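Long-range contacts in CCR4-not transcription complex subunit 1 (PDB 6H3Z), which probably serves as the scaffold subunit NOT1 of the CCR4-NOT mRNA deadenylase and represses transcription, this chain being a MIF4G-like domain of it: residues A[30-35]-A[69-74]; A[37-42]-A[62-67]; A[41-46]-A[99-104]; A[88-93]-A[108-113]. All blocks are in the same frame, centred on the assembly; numbering follows the deposited sequence.

Contact 1 of 4, residues A[30-35]-A[69-74]; sequences ERINKY and QLIIKA
Segments 30-35 and 69-74 run antiparallel at 158°, with their axes 11.4 Å apart, and the CA atoms of Ile32 and Leu70 come nearest, at 8.1 Å. The backbones are well separated, so side chains alone bridge the gap. Leu70 reaches in among Arg31, Ile32 and Tyr35. Its CG stands anti to the backbone N (chi1 179°), and this carries both methyl branches towards helix 22-45. The two branches then part. CD1 lies over one face of the Arg31 guanidinium, 3.5 Å from NH1. CD2 packs on CG1 of Ile32 at 3.8 Å. The same CD2 comes to the edge of the Tyr35 ring, in the ring plane, and is 3.8 Å from CE2. This is apolar packing between two antiparallel helices that follow each other in an all-helical MIF4G-like domain, and no hydrogen bond crosses it. Arg31 gives the contact an outer lid. Its chain bends at chi3 (103°), and the guanidinium turns an edge to Tyr35 CE2 while Leu70 holds a face. A weak hydrogen bond of 3.4 Å from Arg31 NE to Tyr35 OH ties the two side chains loosely on the exposed side. On the buried side, CD1 of Ile32 meets CD1 of Ile71 at 4.1 Å, the two side chains crossing at about a right angle. Helix 80-93 covers this side, with Tyr84 on Ile32 and Ala85 on Ile71. Ile71 also touches Ile113 and Ile116 of helix 100-116.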
loop_
_atom_site.group_PDB
_atom_site.type_symbol
_atom_site.label_atom_id
_atom_site.label_comp_id
_atom_site.label_asym_id
_atom_site.label_seq_id
_atom_site.Cartn_x
_atom_site.Cartn_y
_atom_site.Cartn_z
ATOM N N GLU A 30 -6.099 -18.821 13.032
ATOM C CA GLU A 30 -7.327 -18.180 13.486
ATOM C C GLU A 30 -7.039 -16.982 14.417
ATOM O O GLU A 30 -7.755 -15.980 14.341
ATOM C CB GLU A 30 -8.234 -19.208 14.167
ATOM C CG GLU A 30 -8.970 -20.124 13.194
ATOM C CD GLU A 30 -9.590 -21.398 13.759
ATOM O OE1 GLU A 30 -9.497 -21.638 14.988
ATOM O OE2 GLU A 30 -10.170 -22.167 12.956
ATOM N N ARG A 31 -5.981 -17.062 15.264
ATOM C CA ARG A 31 -5.595 -15.941 16.128
ATOM C C ARG A 31 -4.951 -14.815 15.289
ATOM O O ARG A 31 -5.230 -13.643 15.563
ATOM C CB ARG A 31 -4.703 -16.389 17.298
ATOM C CG ARG A 31 -4.812 -15.472 18.513
ATOM C CD ARG A 31 -4.400 -16.189 19.776
ATOM N NE ARG A 31 -3.053 -15.818 20.219
ATOM C CZ ARG A 31 -2.264 -16.589 20.964
ATOM N NH1 ARG A 31 -1.063 -16.165 21.330
ATOM N NH2 ARG A 31 -2.670 -17.799 21.340
ATOM N N ILE A 32 -4.142 -15.165 14.234
ATOM C CA ILE A 32 -3.554 -14.191 13.300
ATOM C C ILE A 32 -4.723 -13.396 12.712
ATOM O O ILE A 32 -4.733 -12.172 12.797
ATOM C CB ILE A 32 -2.676 -14.846 12.180
ATOM C CG1 ILE A 32 -1.295 -15.285 12.729
ATOM C CG2 ILE A 32 -2.501 -13.892 10.985
ATOM C CD1 ILE A 32 -0.486 -16.303 11.839
ATOM N N ASN A 33 -5.747 -14.102 12.204
ATOM C CA ASN A 33 -6.929 -13.464 11.643
ATOM C C ASN A 33 -7.693 -12.645 12.652
ATOM O O ASN A 33 -8.063 -11.520 12.317
ATOM C CB ASN A 33 -7.829 -14.440 10.945
ATOM C CG ASN A 33 -7.166 -15.173 9.826
ATOM O OD1 ASN A 33 -6.994 -16.378 9.934
ATOM N ND2 ASN A 33 -6.768 -14.470 8.744
ATOM N N LYS A 34 -7.884 -13.154 13.902
ATOM C CA LYS A 34 -8.577 -12.367 14.930
ATOM C C LYS A 34 -7.815 -11.084 15.265
ATOM O O LYS A 34 -8.459 -10.061 15.473
ATOM C CB LYS A 34 -8.946 -13.160 16.186
ATOM C CG LYS A 34 -10.385 -12.846 16.613
ATOM C CD LYS A 34 -10.590 -12.937 18.109
ATOM C CE LYS A 34 -11.772 -12.117 18.567
ATOM N NZ LYS A 34 -11.881 -12.086 20.056
ATOM N N TYR A 35 -6.464 -11.111 15.229
ATOM C CA TYR A 35 -5.675 -9.911 15.448
ATOM C C TYR A 35 -5.902 -8.904 14.326
ATOM O O TYR A 35 -6.051 -7.718 14.611
ATOM C CB TYR A 35 -4.189 -10.249 15.601
ATOM C CG TYR A 35 -3.843 -10.845 16.945
ATOM C CD1 TYR A 35 -4.394 -10.333 18.120
ATOM C CD2 TYR A 35 -2.908 -11.874 17.053
ATOM C CE1 TYR A 35 -4.060 -10.863 19.364
ATOM C CE2 TYR A 35 -2.570 -12.417 18.294
ATOM C CZ TYR A 35 -3.148 -11.907 19.447
ATOM O OH TYR A 35 -2.806 -12.427 20.679
ATOM N N GLN A 69 4.446 -10.537 18.807
ATOM C CA GLN A 69 4.894 -11.517 19.793
ATOM C C GLN A 69 4.505 -12.952 19.400
ATOM O O GLN A 69 5.288 -13.875 19.638
ATOM C CB GLN A 69 4.433 -11.140 21.202
ATOM C CG GLN A 69 5.403 -10.174 21.868
ATOM C CD GLN A 69 4.735 -9.267 22.855
ATOM O OE1 GLN A 69 4.080 -9.714 23.803
ATOM N NE2 GLN A 69 4.915 -7.968 22.671
ATOM N N LEU A 70 3.342 -13.117 18.724
ATOM C CA LEU A 70 2.841 -14.389 18.202
ATOM C C LEU A 70 3.749 -14.879 17.079
ATOM O O LEU A 70 4.101 -16.057 17.067
ATOM C CB LEU A 70 1.370 -14.252 17.717
ATOM C CG LEU A 70 0.697 -15.506 17.115
ATOM C CD1 LEU A 70 0.475 -16.573 18.164
ATOM C CD2 LEU A 70 -0.638 -15.161 16.477
ATOM N N ILE A 71 4.130 -13.971 16.150
ATOM C CA ILE A 71 5.007 -14.268 15.015
ATOM C C ILE A 71 6.431 -14.605 15.490
ATOM O O ILE A 71 7.061 -15.512 14.943
ATOM C CB ILE A 71 4.950 -13.134 13.956
ATOM C CG1 ILE A 71 3.533 -13.012 13.309
ATOM C CG2 ILE A 71 6.066 -13.240 12.890
ATOM C CD1 ILE A 71 2.986 -14.228 12.518
ATOM N N ILE A 72 6.909 -13.928 16.530
ATOM C CA ILE A 72 8.236 -14.203 17.058
ATOM C C ILE A 72 8.290 -15.610 17.670
ATOM O O ILE A 72 9.266 -16.332 17.424
ATOM C CB ILE A 72 8.728 -13.080 18.007
ATOM C CG1 ILE A 72 8.902 -11.757 17.245
ATOM C CG2 ILE A 72 10.046 -13.478 18.698
ATOM C CD1 ILE A 72 9.004 -10.544 18.113
ATOM N N LYS A 73 7.239 -16.014 18.428
ATOM C CA LYS A 73 7.160 -17.359 19.033
ATOM C C LYS A 73 7.040 -18.408 17.924
ATOM O O LYS A 73 7.800 -19.373 17.902
ATOM C CB LYS A 73 5.992 -17.473 20.053
ATOM C CG LYS A 73 5.669 -18.904 20.501
ATOM C CD LYS A 73 5.588 -19.051 22.025
ATOM C CE LYS A 73 5.646 -20.497 22.463
ATOM N NZ LYS A 73 5.777 -20.624 23.939
ATOM N N ALA A 74 6.112 -18.182 16.985
ATOM C CA ALA A 74 5.847 -19.065 15.858
ATOM C C ALA A 74 7.032 -19.248 14.906
ATOM O O ALA A 74 7.119 -20.293 14.261
ATOM C CB ALA A 74 4.632 -18.578 15.096
#

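Contact 2 of 4, residues A[37-42]-A[62-67]; sequences EQLTAA and DIIDAL
The Gln38 carboxamide is the one flat side-chain group that comes near the other helix here, and it does so with its oxygen: OE1 is 4.0 Å from CG1 of Ile63. This is a van der Waals approach to a methylene, not a hydrogen bond. The amide lies at the more exposed margin of the contact. Its chain runs extended beyond CG and crosses Ile63 at a slant. Deeper in, CB of Gln38 packs on CD1 of Ile63 at 3.8 Å. Ile63 buries the largest share of the contact. Its CG1 sits beside the backbone N (chi1 -61°), which, with an extended chi2, brings CD1 to helix 22-45. There CD1 lands against CB of Ala42 at 3.5 Å and close to the backbone carbonyl of Gln38. The other branch, CG2, faces CB of Leu39 at 4.2 Å. With Tyr35 touching it as well, Ile63 fills the pocket formed by Tyr35, Gln38, Leu39 and Ala42, a knob in a hole. The small Ala42 lets the knob go in far. Leu39 turns to the inner side, where its CD1 reaches CG1 of Ile64 at 4.2 Å. The segments run antiparallel at 162° with axes 9.8 Å apart, and the CA atoms of Leu39 and Ile63 are 6.3 Å from each other. Both helices belong to the MIF4G-like domain. Val60, one turn before Ile64 on helix 59-75, also touches Leu39 and Ala42. On the inner side Ile64 continues to Ser105, His108 and Val109 of helix 100-116.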
loop_
_atom_site.group_PDB
_atom_site.type_symbol
_atom_site.label_atom_id
_atom_site.label_comp_id
_atom_site.label_asym_id
_atom_site.label_seq_id
_atom_site.Cartn_x
_atom_site.Cartn_y
_atom_site.Cartn_z
ATOM N N GLU A 37 -8.634 -8.778 12.377
ATOM C CA GLU A 37 -10.027 -8.367 12.533
ATOM C C GLU A 37 -10.068 -7.254 13.595
ATOM O O GLU A 37 -10.671 -6.207 13.362
ATOM C CB GLU A 37 -10.899 -9.546 12.982
ATOM C CG GLU A 37 -11.121 -10.630 11.938
ATOM C CD GLU A 37 -12.098 -11.718 12.352
ATOM O OE1 GLU A 37 -11.908 -12.323 13.435
ATOM O OE2 GLU A 37 -13.028 -12.004 11.563
ATOM N N GLN A 38 -9.374 -7.471 14.733
ATOM C CA GLN A 38 -9.280 -6.545 15.869
ATOM C C GLN A 38 -8.619 -5.241 15.494
ATOM O O GLN A 38 -9.025 -4.194 15.997
ATOM C CB GLN A 38 -8.478 -7.179 17.010
ATOM C CG GLN A 38 -9.296 -8.045 17.950
ATOM C CD GLN A 38 -8.414 -8.942 18.780
ATOM O OE1 GLN A 38 -7.494 -8.500 19.479
ATOM N NE2 GLN A 38 -8.685 -10.230 18.731
ATOM N N LEU A 39 -7.566 -5.307 14.655
ATOM C CA LEU A 39 -6.808 -4.141 14.200
ATOM C C LEU A 39 -7.694 -3.283 13.321
ATOM O O LEU A 39 -7.748 -2.070 13.502
ATOM C CB LEU A 39 -5.536 -4.577 13.439
ATOM C CG LEU A 39 -4.603 -3.484 12.918
ATOM C CD1 LEU A 39 -4.240 -2.496 14.005
ATOM C CD2 LEU A 39 -3.335 -4.096 12.349
ATOM N N THR A 40 -8.415 -3.931 12.388
ATOM C CA THR A 40 -9.348 -3.305 11.461
ATOM C C THR A 40 -10.360 -2.474 12.245
ATOM O O THR A 40 -10.596 -1.315 11.909
ATOM C CB THR A 40 -9.959 -4.400 10.596
ATOM O OG1 THR A 40 -8.903 -4.953 9.819
ATOM C CG2 THR A 40 -11.045 -3.896 9.679
ATOM N N ALA A 41 -10.888 -3.055 13.331
ATOM C CA ALA A 41 -11.854 -2.432 14.219
ATOM C C ALA A 41 -11.240 -1.255 14.996
ATOM O O ALA A 41 -11.754 -0.129 14.916
ATOM C CB ALA A 41 -12.390 -3.480 15.175
ATOM N N ALA A 42 -10.126 -1.529 15.717
ATOM C CA ALA A 42 -9.401 -0.588 16.566
ATOM C C ALA A 42 -8.870 0.640 15.844
ATOM O O ALA A 42 -8.927 1.731 16.401
ATOM C CB ALA A 42 -8.267 -1.297 17.284
ATOM N N ASP A 62 -1.531 -2.345 21.223
ATOM C CA ASP A 62 -1.625 -3.576 21.997
ATOM C C ASP A 62 -1.969 -4.781 21.121
ATOM O O ASP A 62 -1.513 -5.878 21.430
ATOM C CB ASP A 62 -2.571 -3.422 23.208
ATOM C CG ASP A 62 -2.133 -2.382 24.260
ATOM O OD1 ASP A 62 -0.895 -2.128 24.389
ATOM O OD2 ASP A 62 -3.020 -1.833 24.961
ATOM N N ILE A 63 -2.709 -4.577 20.001
ATOM C CA ILE A 63 -3.046 -5.646 19.050
ATOM C C ILE A 63 -1.793 -5.941 18.219
ATOM O O ILE A 63 -1.429 -7.105 18.020
ATOM C CB ILE A 63 -4.267 -5.273 18.161
ATOM C CG1 ILE A 63 -5.528 -5.047 18.999
ATOM C CG2 ILE A 63 -4.518 -6.347 17.084
ATOM C CD1 ILE A 63 -6.509 -4.172 18.358
ATOM N N ILE A 64 -1.133 -4.870 17.752
ATOM C CA ILE A 64 0.113 -4.934 16.997
ATOM C C ILE A 64 1.175 -5.691 17.830
ATOM O O ILE A 64 1.778 -6.624 17.309
ATOM C CB ILE A 64 0.547 -3.510 16.532
ATOM C CG1 ILE A 64 -0.351 -3.037 15.375
ATOM C CG2 ILE A 64 2.007 -3.479 16.106
ATOM C CD1 ILE A 64 -0.246 -1.600 15.011
ATOM N N ASP A 65 1.319 -5.349 19.140
ATOM C CA ASP A 65 2.244 -6.002 20.078
ATOM C C ASP A 65 2.018 -7.512 20.145
ATOM O O ASP A 65 2.970 -8.280 20.029
ATOM C CB ASP A 65 2.111 -5.413 21.496
ATOM C CG ASP A 65 2.670 -4.015 21.707
ATOM O OD1 ASP A 65 3.259 -3.453 20.746
ATOM O OD2 ASP A 65 2.477 -3.458 22.819
ATOM N N ALA A 66 0.758 -7.930 20.311
ATOM C CA ALA A 66 0.385 -9.331 20.458
ATOM C C ALA A 66 0.628 -10.150 19.214
ATOM O O ALA A 66 1.101 -11.282 19.323
ATOM C CB ALA A 66 -1.057 -9.439 20.893
ATOM N N LEU A 67 0.313 -9.579 18.032
ATOM C CA LEU A 67 0.505 -10.224 16.735
ATOM C C LEU A 67 1.995 -10.432 16.464
ATOM O O LEU A 67 2.377 -11.514 16.021
ATOM C CB LEU A 67 -0.142 -9.387 15.627
ATOM C CG LEU A 67 -0.072 -9.926 14.193
ATOM C CD1 LEU A 67 -0.716 -11.318 14.063
ATOM C CD2 LEU A 67 -0.737 -8.970 13.255
#

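Contact 3 of 4, residues A[41-46]-A[99-104]; sequences AAATSA and GTLLLE. With NA (sodium ion), chain C.
A sodium site marks this contact: the last turn of helix 22-45, with Ala43, and Ala46 just after it, lie against the start of helix 100-116, with Leu101 and Leu102, in the MIF4G-like domain. The ion is bound by Ala46 O at 2.5 Å and Ala43 O at 3.0 Å. The C-terminal end of a helix probably suits a cation, since the helix dipole is negative there. Leu101 packs beside the site. With chi1 at -177° CG turns away from the backbone N, and CD2 comes in against CB of Ala46 at 3.7 Å and near Ala43 O. Replacing Leu101 by an alanine would probably open a gap beside Ala46 CB and leave the Ala43 carbonyl less covered. CB of Ala43 packs on CB of Leu102 at 3.8 Å; so small a side chain fits the close approach of the helices. The segment axes are 8.4 Å apart at 144°, the CA atoms of Ala43 and Leu102 5.1 Å. The Glu104 carboxylate hydrogen-bonds to His50 ND1 and Phe51 N in the loop before helix 59-75. In the last turn, Ala41 O takes two bonds from Ser45, one from N and one of 2.7 Å from OG, above the carbonyl plane.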
loop_
_atom_site.group_PDB
_atom_site.type_symbol
_atom_site.label_atom_id
_atom_site.label_comp_id
_atom_site.label_asym_id
_atom_site.label_seq_id
_atom_site.Cartn_x
_atom_site.Cartn_y
_atom_site.Cartn_z
ATOM N N ALA A 41 -10.888 -3.055 13.331
ATOM C CA ALA A 41 -11.854 -2.432 14.219
ATOM C C ALA A 41 -11.240 -1.255 14.996
ATOM O O ALA A 41 -11.754 -0.129 14.916
ATOM C CB ALA A 41 -12.390 -3.480 15.175
ATOM N N ALA A 42 -10.126 -1.529 15.717
ATOM C CA ALA A 42 -9.401 -0.588 16.566
ATOM C C ALA A 42 -8.870 0.640 15.844
ATOM O O ALA A 42 -8.927 1.731 16.401
ATOM C CB ALA A 42 -8.267 -1.297 17.284
ATOM N N ALA A 43 -8.317 0.459 14.632
ATOM C CA ALA A 43 -7.762 1.540 13.823
ATOM C C ALA A 43 -8.879 2.403 13.276
ATOM O O ALA A 43 -8.709 3.617 13.150
ATOM C CB ALA A 43 -6.934 0.973 12.678
ATOM N N THR A 44 -10.030 1.778 12.963
ATOM C CA THR A 44 -11.185 2.472 12.401
ATOM C C THR A 44 -11.810 3.374 13.443
ATOM O O THR A 44 -11.951 4.570 13.179
ATOM C CB THR A 44 -12.147 1.485 11.733
ATOM O OG1 THR A 44 -11.476 0.940 10.595
ATOM C CG2 THR A 44 -13.416 2.143 11.269
ATOM N N SER A 45 -12.134 2.808 14.628
ATOM C CA SER A 45 -12.735 3.536 15.747
ATOM C C SER A 45 -11.853 4.670 16.286
ATOM O O SER A 45 -12.333 5.802 16.397
ATOM C CB SER A 45 -13.178 2.595 16.866
ATOM O OG SER A 45 -12.343 1.459 17.018
ATOM N N ALA A 46 -10.559 4.376 16.560
ATOM C CA ALA A 46 -9.573 5.323 17.082
ATOM C C ALA A 46 -9.592 6.669 16.370
ATOM O O ALA A 46 -9.699 6.729 15.139
ATOM C CB ALA A 46 -8.175 4.722 17.033
ATOM N N GLY A 99 -8.644 4.274 5.448
ATOM C CA GLY A 99 -8.239 4.743 6.763
ATOM C C GLY A 99 -6.733 4.781 6.849
ATOM O O GLY A 99 -6.100 3.732 6.742
ATOM N N THR A 100 -6.149 6.002 6.963
ATOM C CA THR A 100 -4.698 6.228 7.045
ATOM C C THR A 100 -4.086 5.538 8.248
ATOM O O THR A 100 -3.008 4.969 8.113
ATOM C CB THR A 100 -4.333 7.713 6.991
ATOM O OG1 THR A 100 -5.199 8.463 7.840
ATOM C CG2 THR A 100 -4.418 8.263 5.621
ATOM N N LEU A 101 -4.807 5.511 9.392
ATOM C CA LEU A 101 -4.337 4.833 10.597
ATOM C C LEU A 101 -4.220 3.334 10.324
ATOM O O LEU A 101 -3.162 2.769 10.586
ATOM C CB LEU A 101 -5.240 5.142 11.815
ATOM C CG LEU A 101 -4.808 4.547 13.165
ATOM C CD1 LEU A 101 -3.525 5.156 13.665
ATOM C CD2 LEU A 101 -5.869 4.725 14.186
ATOM N N LEU A 102 -5.267 2.716 9.728
ATOM C CA LEU A 102 -5.248 1.304 9.348
ATOM C C LEU A 102 -4.171 0.979 8.282
ATOM O O LEU A 102 -3.451 -0.007 8.450
ATOM C CB LEU A 102 -6.626 0.851 8.875
ATOM C CG LEU A 102 -6.790 -0.615 8.514
ATOM C CD1 LEU A 102 -6.282 -1.529 9.632
ATOM C CD2 LEU A 102 -8.235 -0.914 8.192
ATOM N N LEU A 103 -4.071 1.776 7.196
ATOM C CA LEU A 103 -3.067 1.557 6.150
ATOM C C LEU A 103 -1.646 1.612 6.745
ATOM O O LEU A 103 -0.853 0.693 6.516
ATOM C CB LEU A 103 -3.210 2.579 5.016
ATOM C CG LEU A 103 -4.468 2.491 4.183
ATOM C CD1 LEU A 103 -4.818 3.840 3.613
ATOM C CD2 LEU A 103 -4.337 1.454 3.108
ATOM N N GLU A 104 -1.363 2.642 7.565
ATOM C CA GLU A 104 -0.077 2.800 8.222
ATOM C C GLU A 104 0.242 1.646 9.178
ATOM O O GLU A 104 1.373 1.162 9.173
ATOM C CB GLU A 104 -0.002 4.148 8.923
ATOM C CG GLU A 104 0.064 5.286 7.925
ATOM C CD GLU A 104 0.013 6.692 8.491
ATOM O OE1 GLU A 104 0.334 6.879 9.689
ATOM O OE2 GLU A 104 -0.284 7.619 7.703
HETATM NA NA NA C . -8.919 6.535 12.737
#

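Contact 4 of 4, residues A[88-93]-A[108-113]; sequences QISQLL and HVLETI
One residue before Val109 and Leu110, which meet helix 80-93, the backbone oxygen of His108 is gripped by two donors. Thr112 OG1 binds His108 O at 2.7 Å, tilted 27° from the carbonyl plane. Thr112 N reaches the same oxygen from the opposite face at 3.2 Å. The OG1 bond ties the Thr112 side chain to its own helix; the hydroxyl lies over one face of the His108 ring, offset toward its rim. The contact itself is apolar and buried. Ile89 is its centre and uses both branches. CG1 lies beside the backbone N (chi1 -65°), and CD1 at its end reaches Val109 CG1 at 3.7 Å, the two side chains crossing at about a right angle. The same CD1 also meets CD1 of Ile113 at 4.0 Å. CG2 takes the other direction and packs on CD1 of Leu110 at 3.7 Å, the two side chains lying alongside and pointing opposite ways. An alanine in place of Ile89 would probably take from Val109 CG1 and Leu110 CD1 the branches they pack on, and open a gap between the helices. Leu110 CD1 also touches OG of Ser90 at 3.5 Å. That hydroxyl lies in the buried layer but is satisfied, because it hydrogen-bonds to Leu86 O. Leu36 of helix 22-45 also touches Ile89, and Leu67 of helix 59-75 touches Val109. The segments run antiparallel at 150° with axes 10.1 Å apart. Such pairing of successive antiparallel helices is the building principle of the all-helical MIF4G fold.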
loop_
_atom_site.group_PDB
_atom_site.type_symbol
_atom_site.label_atom_id
_atom_site.label_comp_id
_atom_site.label_asym_id
_atom_site.label_seq_id
_atom_site.Cartn_x
_atom_site.Cartn_y
_atom_site.Cartn_z
ATOM N N GLN A 88 -2.161 -12.491 4.437
ATOM C CA GLN A 88 -3.375 -11.868 4.953
ATOM C C GLN A 88 -3.297 -10.349 4.963
ATOM O O GLN A 88 -4.220 -9.708 4.464
ATOM C CB GLN A 88 -3.733 -12.424 6.338
ATOM C CG GLN A 88 -3.896 -13.937 6.411
ATOM C CD GLN A 88 -4.835 -14.506 5.377
ATOM O OE1 GLN A 88 -4.413 -15.010 4.315
ATOM N NE2 GLN A 88 -6.108 -14.479 5.681
ATOM N N ILE A 89 -2.189 -9.776 5.483
ATOM C CA ILE A 89 -1.955 -8.324 5.541
ATOM C C ILE A 89 -1.979 -7.732 4.131
ATOM O O ILE A 89 -2.673 -6.739 3.890
ATOM C CB ILE A 89 -0.659 -7.956 6.346
ATOM C CG1 ILE A 89 -0.823 -8.358 7.832
ATOM C CG2 ILE A 89 -0.319 -6.450 6.229
ATOM C CD1 ILE A 89 0.413 -8.799 8.509
ATOM N N SER A 90 -1.250 -8.384 3.196
ATOM C CA SER A 90 -1.170 -8.011 1.786
ATOM C C SER A 90 -2.577 -8.021 1.183
ATOM O O SER A 90 -3.016 -6.997 0.649
ATOM C CB SER A 90 -0.255 -8.972 1.038
ATOM O OG SER A 90 1.050 -8.930 1.586
ATOM N N GLN A 91 -3.314 -9.135 1.372
ATOM C CA GLN A 91 -4.676 -9.279 0.893
ATOM C C GLN A 91 -5.602 -8.170 1.412
ATOM O O GLN A 91 -6.463 -7.694 0.672
ATOM C CB GLN A 91 -5.218 -10.690 1.185
ATOM C CG GLN A 91 -4.722 -11.793 0.213
ATOM C CD GLN A 91 -4.591 -11.412 -1.274
ATOM O OE1 GLN A 91 -5.513 -10.839 -1.907
ATOM N NE2 GLN A 91 -3.445 -11.767 -1.879
ATOM N N LEU A 92 -5.376 -7.711 2.658
ATOM C CA LEU A 92 -6.160 -6.633 3.271
ATOM C C LEU A 92 -5.846 -5.297 2.604
ATOM O O LEU A 92 -6.765 -4.539 2.310
ATOM C CB LEU A 92 -5.941 -6.570 4.801
ATOM C CG LEU A 92 -6.903 -5.699 5.597
ATOM C CD1 LEU A 92 -8.320 -5.936 5.192
ATOM C CD2 LEU A 92 -6.751 -5.928 7.069
ATOM N N LEU A 93 -4.551 -5.031 2.342
ATOM C CA LEU A 93 -4.080 -3.799 1.708
ATOM C C LEU A 93 -4.660 -3.658 0.318
ATOM O O LEU A 93 -5.087 -2.565 -0.044
ATOM C CB LEU A 93 -2.538 -3.724 1.692
ATOM C CG LEU A 93 -1.863 -3.454 3.054
ATOM C CD1 LEU A 93 -0.393 -3.769 3.009
ATOM C CD2 LEU A 93 -2.067 -2.020 3.508
ATOM N N HIS A 108 3.059 -1.187 8.665
ATOM C CA HIS A 108 3.996 -1.313 9.775
ATOM C C HIS A 108 4.178 -2.753 10.184
ATOM O O HIS A 108 5.312 -3.190 10.394
ATOM C CB HIS A 108 3.560 -0.480 10.975
ATOM C CG HIS A 108 4.254 -0.871 12.245
ATOM N ND1 HIS A 108 5.551 -0.498 12.524
ATOM C CD2 HIS A 108 3.807 -1.683 13.232
ATOM C CE1 HIS A 108 5.837 -1.058 13.686
ATOM N NE2 HIS A 108 4.807 -1.754 14.166
ATOM N N VAL A 109 3.065 -3.472 10.353
ATOM C CA VAL A 109 3.086 -4.869 10.768
ATOM C C VAL A 109 3.764 -5.709 9.692
ATOM O O VAL A 109 4.611 -6.533 10.025
ATOM C CB VAL A 109 1.669 -5.381 11.161
ATOM C CG1 VAL A 109 1.679 -6.871 11.437
ATOM C CG2 VAL A 109 1.124 -4.633 12.372
ATOM N N LEU A 110 3.443 -5.445 8.410
ATOM C CA LEU A 110 3.991 -6.146 7.244
ATOM C C LEU A 110 5.502 -6.017 7.206
ATOM O O LEU A 110 6.190 -7.029 7.158
ATOM C CB LEU A 110 3.365 -5.619 5.941
ATOM C CG LEU A 110 3.750 -6.344 4.658
ATOM C CD1 LEU A 110 2.723 -7.395 4.290
ATOM C CD2 LEU A 110 3.827 -5.382 3.528
ATOM N N GLU A 111 6.013 -4.790 7.295
ATOM C CA GLU A 111 7.449 -4.522 7.268
ATOM C C GLU A 111 8.240 -5.186 8.422
ATOM O O GLU A 111 9.393 -5.567 8.222
ATOM C CB GLU A 111 7.723 -3.015 7.196
ATOM C CG GLU A 111 7.414 -2.385 5.848
ATOM C CD GLU A 111 8.088 -3.026 4.649
ATOM O OE1 GLU A 111 9.310 -2.822 4.448
ATOM O OE2 GLU A 111 7.378 -3.743 3.909
ATOM N N THR A 112 7.609 -5.345 9.597
ATOM C CA THR A 112 8.177 -5.979 10.781
ATOM C C THR A 112 8.294 -7.492 10.566
ATOM O O THR A 112 9.359 -8.063 10.813
ATOM C CB THR A 112 7.299 -5.645 12.003
ATOM O OG1 THR A 112 7.180 -4.227 12.111
ATOM C CG2 THR A 112 7.837 -6.226 13.316
ATOM N N ILE A 113 7.201 -8.131 10.111
ATOM C CA ILE A 113 7.136 -9.572 9.852
ATOM C C ILE A 113 8.098 -9.945 8.698
ATOM O O ILE A 113 8.731 -10.997 8.771
ATOM C CB ILE A 113 5.666 -10.066 9.673
ATOM C CG1 ILE A 113 4.871 -9.816 10.976
ATOM C CG2 ILE A 113 5.600 -11.547 9.309
ATOM C CD1 ILE A 113 3.385 -9.992 10.898
#

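All four contacts lie in the N-terminal bundle of helices 22-45, 59-75, 80-93 and 100-116. Contacts 1 and 2 pack the first two helices on each other. Contact 2 is nested inside the loop closed by contact 1, and their centres are 10 Å apart. Contact 3 starts from the same part of helix 22-45 as contact 2, centres 10 Å apart, and brings in the start of helix 100-116. Contact 4 follows contacts 1 and 2 along the chain, with centres 13 and 12 Å away, and alternates with contact 3, 14 Å away. Helix 59-75 packs on helix 100-116 between contacts 1, 2 and 4. The two helix pairs thus share one apolar core in this MIF4G-like domain.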